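PKS (Streptomyces albus, PDB 4OQJ) probably catalyses decarboxylative condensation of carrier-protein-bound acyl units as a ketosynthase-containing module of an AT-less type I polyketide synthase for oxazolomycin. Local coordinates at residues S470-A480 with P695-R703; Y512-D523 with G534-A542. All blocks are in the same frame, centred on the assembly; numbering follows the deposited sequence.

Interaction 1 (S470-A480 with P695-R703); sequences SANTPAALDTA and PTYPFERVR
The backbone N of N472 donates to Y697 OH over 2.8 Å in a nearly straight bond (N-H...O 167°), made in the plane of the phenol ring at its edge. Y697 carries CG anti to the backbone N (chi1 -168°), which swings the ring up to the turn between strand 465-471 and helix 474-490. Apolar contacts frame the same end of the ring: A471 CB lies 3.8 Å from Y697 CE1, and A476 CB, oblique to the ring, lies 4.0 Å from Y697 CZ. The proline that follows folds back on the tyrosine, with P698 CD over one ring face.

The sequence TYPFERVR resembles the YPF-containing linker of modular polyketide synthases, consistent with a chain that returns across the linker domain to the ketosynthase body. Here an inverse gamma turn is centred on P698, and the side chains on either side of it diverge. P698 CG packs on the helix beside A476, 3.3 Å from A476 O, while P698 CB meets T479 CG2 at 3.6 Å. F699 points away, making an edge-to-face contact with Y115 of helix 105-121, and Y697 N bonds to E119 of that helix.

At the other margin, T473 is the N-cap residue: its OG1 sits between the backbone N and the carbonyl carbon (chi1 75°), where it accepts from A476 N at 3.0 Å. The methyl branch, T473 CG2, comes within 3.6 Å of E700 OE1 as the two side chains cross. A water 2.8 Å from T473 OG1 lies beside the same carboxylate.

Interaction 2 (Y512-D523 with G534-A542); sequences YRRALVATGVRD and GRVMTAGPA
A515 and M537 exchange paired backbone bonds, A515 N to M537 O and M537 N to A515 O, both 2.8 Å long. This is the centre of two antiparallel strands, 512-518 and 536-539, whose axes run at 164°; helix 521-530 joins them, and strand 465-471 completes the three-stranded sheet of the linker domain. R513 and A539 form the next hydrogen-bonded pair.

On the sheet face carrying R514 and T538, these two side chains run side by side in the same direction. R514 NE points its N-H at T538 OG1, 2.8 Å away and essentially in the guanidinium plane, while R514 CD rests on V536 CG1 at 3.5 Å. Beyond them, D478 and T481 of helix 474-490 both engage R514 NH1 and so help fix the guanidinium. The face bearing A515 and M537 looks instead to helix 660-673, and there the selenomethionine CE approaches A515 CB. At the sheet's end P541 CD sits over the Y512 ring, 3.8 Å from its centroid, a CH-pi contact.

At the opposite end, R535 bends at chi3 to reach the start of helix 521-530. Its NH1 and NH2 meet D523 end-on, one nitrogen to each oxygen, with R535 NH1 2.7 Å from D523 OD1 and the two flat groups only 21° from coplanar. R535 NH2 also donates to V517 O at 2.9 Å, and a water bridges V517 O to R535 NE. The carboxylate has a further hold on the chain: D523 OD2 accepts from T519 N at 3.0 Å, on its anti side and 33° out of the carboxylate plane.

From the N terminus the chain first builds the large mixed sheet of the ketosynthase body, then enters the linker domain through strand 465-471 and helix 474-490. Interaction 2 closes a short loop, only ten residues between its segments, around helix 521-530. Interaction 1 closes a much longer one of 214 residues, when segment 695-703 returns after helix 680-684, and interaction 2 is nested inside it. Their centres lie about 16 Å apart. They touch at more than one point, among them A471 N, which probably bonds to Y512 O across neighbouring strands. Interaction 2 thus consolidates the linker-domain sheet internally, whereas interaction 1 joins that domain to the irregular segment 695-703, which lies along the ketosynthase.

Interaction 1 (S470-A480 with P695-R703)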
loop_
_atom_site.group_PDB
_atom_site.type_symbol
_atom_site.label_atom_id
_atom_site.label_comp_id
_atom_site.label_asym_id
_atom_site.label_seq_id
_atom_site.Cartn_x
_atom_site.Cartn_y
_atom_site.Cartn_z
ATOM N N SER A 470 -19.956 -26.999 11.100
ATOM C CA SER A 470 -19.197 -27.852 10.187
ATOM C C SER A 470 -17.704 -27.599 10.336
ATOM O O SER A 470 -17.268 -26.493 10.663
ATOM C CB SER A 470 -19.650 -27.653 8.730
ATOM O OG SER A 470 -19.348 -26.363 8.220
ATOM N N ALA A 471 -16.936 -28.659 10.123
ATOM C CA ALA A 471 -15.492 -28.611 10.242
ATOM C C ALA A 471 -14.882 -29.557 9.218
ATOM O O ALA A 471 -15.590 -30.337 8.582
ATOM C CB ALA A 471 -15.058 -28.975 11.649
ATOM N N ASN A 472 -13.565 -29.478 9.062
ATOM C CA ASN A 472 -12.875 -30.238 8.031
ATOM C C ASN A 472 -12.414 -31.607 8.534
ATOM O O ASN A 472 -11.906 -32.405 7.755
ATOM C CB ASN A 472 -11.674 -29.453 7.504
ATOM C CG ASN A 472 -11.244 -29.919 6.137
ATOM O OD1 ASN A 472 -12.073 -30.111 5.248
ATOM N ND2 ASN A 472 -9.953 -30.116 5.963
ATOM N N THR A 473 -12.589 -31.852 9.833
ATOM C CA THR A 473 -12.306 -33.146 10.448
ATOM C C THR A 473 -13.292 -33.404 11.589
ATOM O O THR A 473 -13.836 -32.467 12.165
ATOM C CB THR A 473 -10.867 -33.238 11.040
ATOM O OG1 THR A 473 -10.805 -32.489 12.256
ATOM C CG2 THR A 473 -9.806 -32.741 10.055
ATOM N N PRO A 474 -13.516 -34.683 11.934
ATOM C CA PRO A 474 -14.371 -35.015 13.080
ATOM C C PRO A 474 -13.892 -34.397 14.379
ATOM O O PRO A 474 -14.683 -33.888 15.194
ATOM C CB PRO A 474 -14.284 -36.544 13.141
ATOM C CG PRO A 474 -14.027 -36.953 11.763
ATOM C CD PRO A 474 -13.145 -35.882 11.169
ATOM N N ALA A 475 -12.579 -34.435 14.577
ATOM C CA ALA A 475 -11.986 -33.897 15.789
ATOM C C ALA A 475 -12.278 -32.403 15.893
ATOM O O ALA A 475 -12.656 -31.903 16.963
ATOM C CB ALA A 475 -10.494 -34.160 15.811
ATOM N N ALA A 476 -12.119 -31.690 14.778
ATOM C CA ALA A 476 -12.408 -30.257 14.753
ATOM C C ALA A 476 -13.892 -29.993 15.034
ATOM O O ALA A 476 -14.234 -29.045 15.749
ATOM C CB ALA A 476 -11.997 -29.648 13.400
ATOM N N LEU A 477 -14.765 -30.828 14.472
ATOM C CA LEU A 477 -16.209 -30.685 14.675
ATOM C C LEU A 477 -16.567 -30.852 16.155
ATOM O O LEU A 477 -17.322 -30.048 16.721
ATOM C CB LEU A 477 -16.976 -31.701 13.820
ATOM C CG LEU A 477 -18.507 -31.630 13.862
ATOM C CD1 LEU A 477 -18.997 -30.316 13.282
ATOM C CD2 LEU A 477 -19.112 -32.814 13.116
ATOM N N ASP A 478 -16.001 -31.871 16.794
ATOM C CA ASP A 478 -16.224 -32.067 18.230
ATOM C C ASP A 478 -15.733 -30.876 19.051
ATOM O O ASP A 478 -16.449 -30.401 19.944
ATOM C CB ASP A 478 -15.552 -33.356 18.709
ATOM C CG ASP A 478 -16.303 -34.607 18.269
ATOM O OD1 ASP A 478 -17.506 -34.502 17.928
ATOM O OD2 ASP A 478 -15.692 -35.699 18.256
ATOM N N THR A 479 -14.528 -30.379 18.749
ATOM C CA THR A 479 -13.998 -29.243 19.480
ATOM C C THR A 479 -14.867 -28.020 19.271
ATOM O O THR A 479 -15.151 -27.287 20.219
ATOM C CB THR A 479 -12.541 -28.905 19.049
ATOM O OG1 THR A 479 -11.692 -30.041 19.263
ATOM C CG2 THR A 479 -11.998 -27.721 19.826
ATOM N N ALA A 480 -15.266 -27.778 18.023
ATOM C CA ALA A 480 -16.114 -26.627 17.718
ATOM C C ALA A 480 -17.449 -26.724 18.457
ATOM O O ALA A 480 -17.979 -25.711 18.931
ATOM C CB ALA A 480 -16.346 -26.513 16.214
ATOM N N PRO A 695 -17.270 -18.487 18.873
ATOM C CA PRO A 695 -15.900 -19.014 18.808
ATOM C C PRO A 695 -15.466 -19.273 17.374
ATOM O O PRO A 695 -16.318 -19.494 16.516
ATOM C CB PRO A 695 -15.977 -20.312 19.607
ATOM C CG PRO A 695 -17.121 -20.079 20.587
ATOM C CD PRO A 695 -18.120 -19.258 19.809
ATOM N N THR A 696 -14.158 -19.229 17.143
ATOM C CA THR A 696 -13.587 -19.342 15.807
ATOM C C THR A 696 -13.049 -20.757 15.601
ATOM O O THR A 696 -13.043 -21.562 16.536
ATOM C CB THR A 696 -12.500 -18.267 15.597
ATOM O OG1 THR A 696 -11.544 -18.281 16.680
ATOM C CG2 THR A 696 -13.158 -16.912 15.569
ATOM N N TYR A 697 -12.652 -21.070 14.374
ATOM C CA TYR A 697 -12.345 -22.436 13.968
ATOM C C TYR A 697 -11.201 -23.064 14.782
ATOM O O TYR A 697 -10.195 -22.401 15.064
ATOM C CB TYR A 697 -11.989 -22.467 12.473
ATOM C CG TYR A 697 -11.930 -23.876 11.915
ATOM C CD1 TYR A 697 -13.072 -24.494 11.422
ATOM C CD2 TYR A 697 -10.741 -24.599 11.911
ATOM C CE1 TYR A 697 -13.033 -25.786 10.927
ATOM C CE2 TYR A 697 -10.690 -25.899 11.408
ATOM C CZ TYR A 697 -11.849 -26.487 10.919
ATOM O OH TYR A 697 -11.830 -27.784 10.427
ATOM N N PRO A 698 -11.354 -24.348 15.178
ATOM C CA PRO A 698 -10.285 -25.020 15.930
ATOM C C PRO A 698 -9.236 -25.626 14.990
ATOM O O PRO A 698 -9.202 -26.836 14.760
ATOM C CB PRO A 698 -11.034 -26.093 16.712
ATOM C CG PRO A 698 -12.191 -26.440 15.840
ATOM C CD PRO A 698 -12.588 -25.156 15.143
ATOM N N PHE A 699 -8.382 -24.763 14.449
ATOM C CA PHE A 699 -7.377 -25.171 13.482
ATOM C C PHE A 699 -6.575 -26.346 13.998
ATOM O O PHE A 699 -6.177 -26.358 15.154
ATOM C CB PHE A 699 -6.434 -24.011 13.170
ATOM C CG PHE A 699 -7.126 -22.808 12.609
ATOM C CD1 PHE A 699 -7.545 -22.784 11.289
ATOM C CD2 PHE A 699 -7.362 -21.703 13.407
ATOM C CE1 PHE A 699 -8.172 -21.657 10.762
ATOM C CE2 PHE A 699 -7.997 -20.592 12.898
ATOM C CZ PHE A 699 -8.402 -20.562 11.587
ATOM N N GLU A 700 -6.333 -27.337 13.149
ATOM C CA GLU A 700 -5.560 -28.495 13.588
ATOM C C GLU A 700 -4.135 -28.058 13.887
ATOM O O GLU A 700 -3.523 -27.367 13.078
ATOM C CB GLU A 700 -5.569 -29.602 12.525
ATOM C CG GLU A 700 -5.083 -30.948 13.065
ATOM C CD GLU A 700 -5.619 -32.132 12.283
ATOM O OE1 GLU A 700 -6.835 -32.153 11.996
ATOM O OE2 GLU A 700 -4.822 -33.043 11.967
ATOM N N ARG A 701 -3.611 -28.438 15.048
ATOM C CA ARG A 701 -2.246 -28.041 15.420
ATOM C C ARG A 701 -1.188 -28.965 14.819
ATOM O O ARG A 701 -0.537 -29.724 15.542
ATOM C CB ARG A 701 -2.071 -28.025 16.941
ATOM C CG ARG A 701 -2.927 -27.024 17.686
ATOM C CD ARG A 701 -2.845 -27.263 19.200
ATOM N NE ARG A 701 -1.513 -26.987 19.744
ATOM C CZ ARG A 701 -0.569 -27.899 19.970
ATOM N NH1 ARG A 701 -0.782 -29.184 19.712
ATOM N NH2 ARG A 701 0.601 -27.523 20.468
ATOM N N VAL A 702 -1.014 -28.896 13.504
ATOM C CA VAL A 702 0.014 -29.675 12.819
ATOM C C VAL A 702 1.280 -28.842 12.643
ATOM O O VAL A 702 1.244 -27.726 12.116
ATOM C CB VAL A 702 -0.487 -30.164 11.434
ATOM C CG1 VAL A 702 0.526 -31.100 10.784
ATOM C CG2 VAL A 702 -1.822 -30.836 11.564
ATOM N N ARG A 703 2.409 -29.376 13.087
ATOM C CA ARG A 703 3.679 -28.676 12.937
ATOM C C ARG A 703 4.218 -28.753 11.509
ATOM O O ARG A 703 4.314 -29.825 10.926
ATOM C CB ARG A 703 4.707 -29.240 13.907
ATOM C CG ARG A 703 6.095 -28.630 13.755
ATOM C CD ARG A 703 7.017 -29.205 14.819
ATOM N NE ARG A 703 8.422 -28.843 14.634
ATOM C CZ ARG A 703 8.992 -27.748 15.127
ATOM N NH1 ARG A 703 8.278 -26.857 15.811
ATOM N NH2 ARG A 703 10.281 -27.532 14.923
HETATM O O HOH W 1 -8.664 -30.772 12.764
#

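Interaction 2 (Y512-D523 with G534-A542)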
loop_
_atom_site.group_PDB
_atom_site.type_symbol
_atom_site.label_atom_id
_atom_site.label_comp_id
_atom_site.label_asym_id
_atom_site.label_seq_id
_atom_site.Cartn_x
_atom_site.Cartn_y
_atom_site.Cartn_z
ATOM N N TYR A 512 -17.651 -32.322 7.441
ATOM C CA TYR A 512 -18.152 -32.987 8.648
ATOM C C TYR A 512 -19.122 -32.047 9.334
ATOM O O TYR A 512 -18.737 -30.965 9.782
ATOM C CB TYR A 512 -16.989 -33.391 9.552
ATOM C CG TYR A 512 -16.112 -34.393 8.853
ATOM C CD1 TYR A 512 -15.064 -33.977 8.039
ATOM C CD2 TYR A 512 -16.371 -35.756 8.951
ATOM C CE1 TYR A 512 -14.280 -34.888 7.376
ATOM C CE2 TYR A 512 -15.587 -36.678 8.289
ATOM C CZ TYR A 512 -14.552 -36.242 7.500
ATOM O OH TYR A 512 -13.766 -37.147 6.837
ATOM N N ARG A 513 -20.379 -32.462 9.414
ATOM C CA ARG A 513 -21.449 -31.557 9.788
ATOM C C ARG A 513 -22.246 -32.012 10.997
ATOM O O ARG A 513 -22.347 -33.210 11.299
ATOM C CB ARG A 513 -22.393 -31.368 8.599
ATOM C CG ARG A 513 -21.682 -30.840 7.370
ATOM C CD ARG A 513 -22.648 -30.488 6.248
ATOM N NE ARG A 513 -21.936 -29.976 5.075
ATOM C CZ ARG A 513 -22.520 -29.640 3.922
ATOM N NH1 ARG A 513 -23.828 -29.767 3.764
ATOM N NH2 ARG A 513 -21.787 -29.170 2.923
ATOM N N ARG A 514 -22.833 -31.030 11.677
ATOM C CA ARG A 514 -23.641 -31.290 12.861
ATOM C C ARG A 514 -24.742 -30.267 12.933
ATOM O O ARG A 514 -24.563 -29.125 12.505
ATOM C CB ARG A 514 -22.793 -31.246 14.128
ATOM C CG ARG A 514 -23.557 -31.603 15.410
ATOM C CD ARG A 514 -22.579 -31.907 16.512
ATOM N NE ARG A 514 -22.032 -33.253 16.375
ATOM C CZ ARG A 514 -20.821 -33.628 16.783
ATOM N NH1 ARG A 514 -20.004 -32.752 17.347
ATOM N NH2 ARG A 514 -20.424 -34.890 16.618
ATOM N N ALA A 515 -25.896 -30.673 13.445
ATOM C CA ALA A 515 -27.002 -29.734 13.589
ATOM C C ALA A 515 -27.921 -30.109 14.737
ATOM O O ALA A 515 -28.009 -31.268 15.148
ATOM C CB ALA A 515 -27.795 -29.632 12.292
ATOM N N LEU A 516 -28.612 -29.099 15.237
ATOM C CA LEU A 516 -29.443 -29.237 16.421
ATOM C C LEU A 516 -30.569 -28.238 16.350
ATOM O O LEU A 516 -30.336 -27.064 16.101
ATOM C CB LEU A 516 -28.625 -28.999 17.690
ATOM C CG LEU A 516 -29.444 -28.804 18.962
ATOM C CD1 LEU A 516 -30.045 -30.128 19.359
ATOM C CD2 LEU A 516 -28.604 -28.214 20.079
ATOM N N VAL A 517 -31.792 -28.694 16.587
ATOM C CA VAL A 517 -32.915 -27.782 16.738
ATOM C C VAL A 517 -33.038 -27.430 18.221
ATOM O O VAL A 517 -33.198 -28.315 19.056
ATOM C CB VAL A 517 -34.248 -28.406 16.244
ATOM C CG1 VAL A 517 -35.392 -27.424 16.423
ATOM C CG2 VAL A 517 -34.142 -28.850 14.789
ATOM N N ALA A 518 -33.003 -26.148 18.548
ATOM C CA ALA A 518 -33.009 -25.742 19.943
ATOM C C ALA A 518 -34.075 -24.702 20.180
ATOM O O ALA A 518 -34.451 -23.960 19.274
ATOM C CB ALA A 518 -31.636 -25.199 20.348
ATOM N N THR A 519 -34.551 -24.653 21.418
ATOM C CA THR A 519 -35.612 -23.740 21.805
ATOM C C THR A 519 -35.057 -22.481 22.477
ATOM O O THR A 519 -35.751 -21.472 22.600
ATOM C CB THR A 519 -36.574 -24.453 22.746
ATOM O OG1 THR A 519 -35.827 -24.976 23.850
ATOM C CG2 THR A 519 -37.237 -25.606 22.022
ATOM N N GLY A 520 -33.799 -22.536 22.897
ATOM C CA GLY A 520 -33.139 -21.369 23.453
ATOM C C GLY A 520 -31.672 -21.633 23.713
ATOM O O GLY A 520 -31.176 -22.739 23.471
ATOM N N VAL A 521 -30.981 -20.627 24.234
ATOM C CA VAL A 521 -29.539 -20.721 24.433
ATOM C C VAL A 521 -29.161 -21.775 25.485
ATOM O O VAL A 521 -28.290 -22.628 25.233
ATOM C CB VAL A 521 -28.974 -19.352 24.810
ATOM C CG1 VAL A 521 -27.479 -19.435 25.154
ATOM C CG2 VAL A 521 -29.202 -18.383 23.666
ATOM N N ARG A 522 -29.812 -21.742 26.647
ATOM C CA ARG A 522 -29.523 -22.726 27.684
ATOM C C ARG A 522 -29.742 -24.136 27.131
ATOM O O ARG A 522 -28.860 -24.998 27.218
ATOM C CB ARG A 522 -30.394 -22.489 28.924
ATOM N N ASP A 523 -30.908 -24.346 26.533
ATOM C CA ASP A 523 -31.258 -25.617 25.899
ATOM C C ASP A 523 -30.177 -26.095 24.935
ATOM O O ASP A 523 -29.748 -27.254 24.968
ATOM C CB ASP A 523 -32.583 -25.473 25.146
ATOM C CG ASP A 523 -32.971 -26.739 24.400
ATOM O OD1 ASP A 523 -33.130 -27.798 25.057
ATOM O OD2 ASP A 523 -33.101 -26.677 23.157
ATOM N N GLY A 534 -30.415 -38.285 19.825
ATOM C CA GLY A 534 -31.842 -38.036 19.780
ATOM C C GLY A 534 -32.159 -36.636 19.299
ATOM O O GLY A 534 -33.217 -36.406 18.714
ATOM N N ARG A 535 -31.234 -35.705 19.537
ATOM C CA ARG A 535 -31.444 -34.304 19.204
ATOM C C ARG A 535 -30.335 -33.774 18.307
ATOM O O ARG A 535 -30.593 -32.999 17.393
ATOM C CB ARG A 535 -31.501 -33.440 20.461
ATOM C CG ARG A 535 -32.625 -33.760 21.419
ATOM C CD ARG A 535 -32.685 -32.684 22.478
ATOM N NE ARG A 535 -32.971 -31.392 21.865
ATOM C CZ ARG A 535 -33.021 -30.243 22.524
ATOM N NH1 ARG A 535 -32.783 -30.208 23.833
ATOM N NH2 ARG A 535 -33.304 -29.125 21.869
ATOM N N VAL A 536 -29.105 -34.184 18.603
ATOM C CA VAL A 536 -27.932 -33.725 17.870
ATOM C C VAL A 536 -27.684 -34.648 16.678
ATOM O O VAL A 536 -27.468 -35.849 16.831
ATOM C CB VAL A 536 -26.692 -33.666 18.784
ATOM C CG1 VAL A 536 -25.410 -33.432 17.979
ATOM C CG2 VAL A 536 -26.872 -32.572 19.819
HETATM N N MSE A 537 -27.736 -34.064 15.489
HETATM C CA MSE A 537 -27.569 -34.798 14.250
HETATM C C MSE A 537 -26.162 -34.587 13.750
HETATM O O MSE A 537 -25.693 -33.454 13.691
HETATM C CB MSE A 537 -28.582 -34.322 13.204
HETATM C CG MSE A 537 -30.040 -34.381 13.692
HETATM SE SE MSE A 537 -31.316 -33.502 12.496
HETATM C CE MSE A 537 -31.208 -31.702 13.193
ATOM N N THR A 538 -25.491 -35.674 13.397
ATOM C CA THR A 538 -24.128 -35.601 12.874
ATOM C C THR A 538 -24.006 -36.461 11.636
ATOM O O THR A 538 -24.487 -37.590 11.616
ATOM C CB THR A 538 -23.090 -36.090 13.902
ATOM O OG1 THR A 538 -23.289 -35.424 15.155
ATOM C CG2 THR A 538 -21.684 -35.835 13.408
ATOM N N ALA A 539 -23.338 -35.944 10.617
ATOM C CA ALA A 539 -23.106 -36.699 9.399
ATOM C C ALA A 539 -21.890 -36.146 8.691
ATOM O O ALA A 539 -21.474 -35.004 8.944
ATOM C CB ALA A 539 -24.331 -36.645 8.497
ATOM N N GLY A 540 -21.314 -36.956 7.813
ATOM C CA GLY A 540 -20.119 -36.556 7.093
ATOM C C GLY A 540 -20.165 -36.964 5.639
ATOM O O GLY A 540 -21.184 -37.464 5.163
ATOM N N PRO A 541 -19.049 -36.776 4.926
ATOM C CA PRO A 541 -18.969 -37.073 3.491
ATOM C C PRO A 541 -19.202 -38.552 3.168
ATOM O O PRO A 541 -19.523 -38.902 2.031
ATOM C CB PRO A 541 -17.542 -36.652 3.131
ATOM C CG PRO A 541 -16.783 -36.758 4.406
ATOM C CD PRO A 541 -17.745 -36.361 5.472
ATOM N N ALA A 542 -19.054 -39.407 4.170
ATOM C CA ALA A 542 -19.226 -40.840 3.975
ATOM C C ALA A 542 -20.702 -41.203 3.854
ATOM O O ALA A 542 -21.078 -42.075 3.064
ATOM C CB ALA A 542 -18.589 -41.607 5.124
HETATM O O HOH W 2 -32.527 -31.420 16.888
HETATM O O HOH W 3 -33.912 -31.161 19.210
#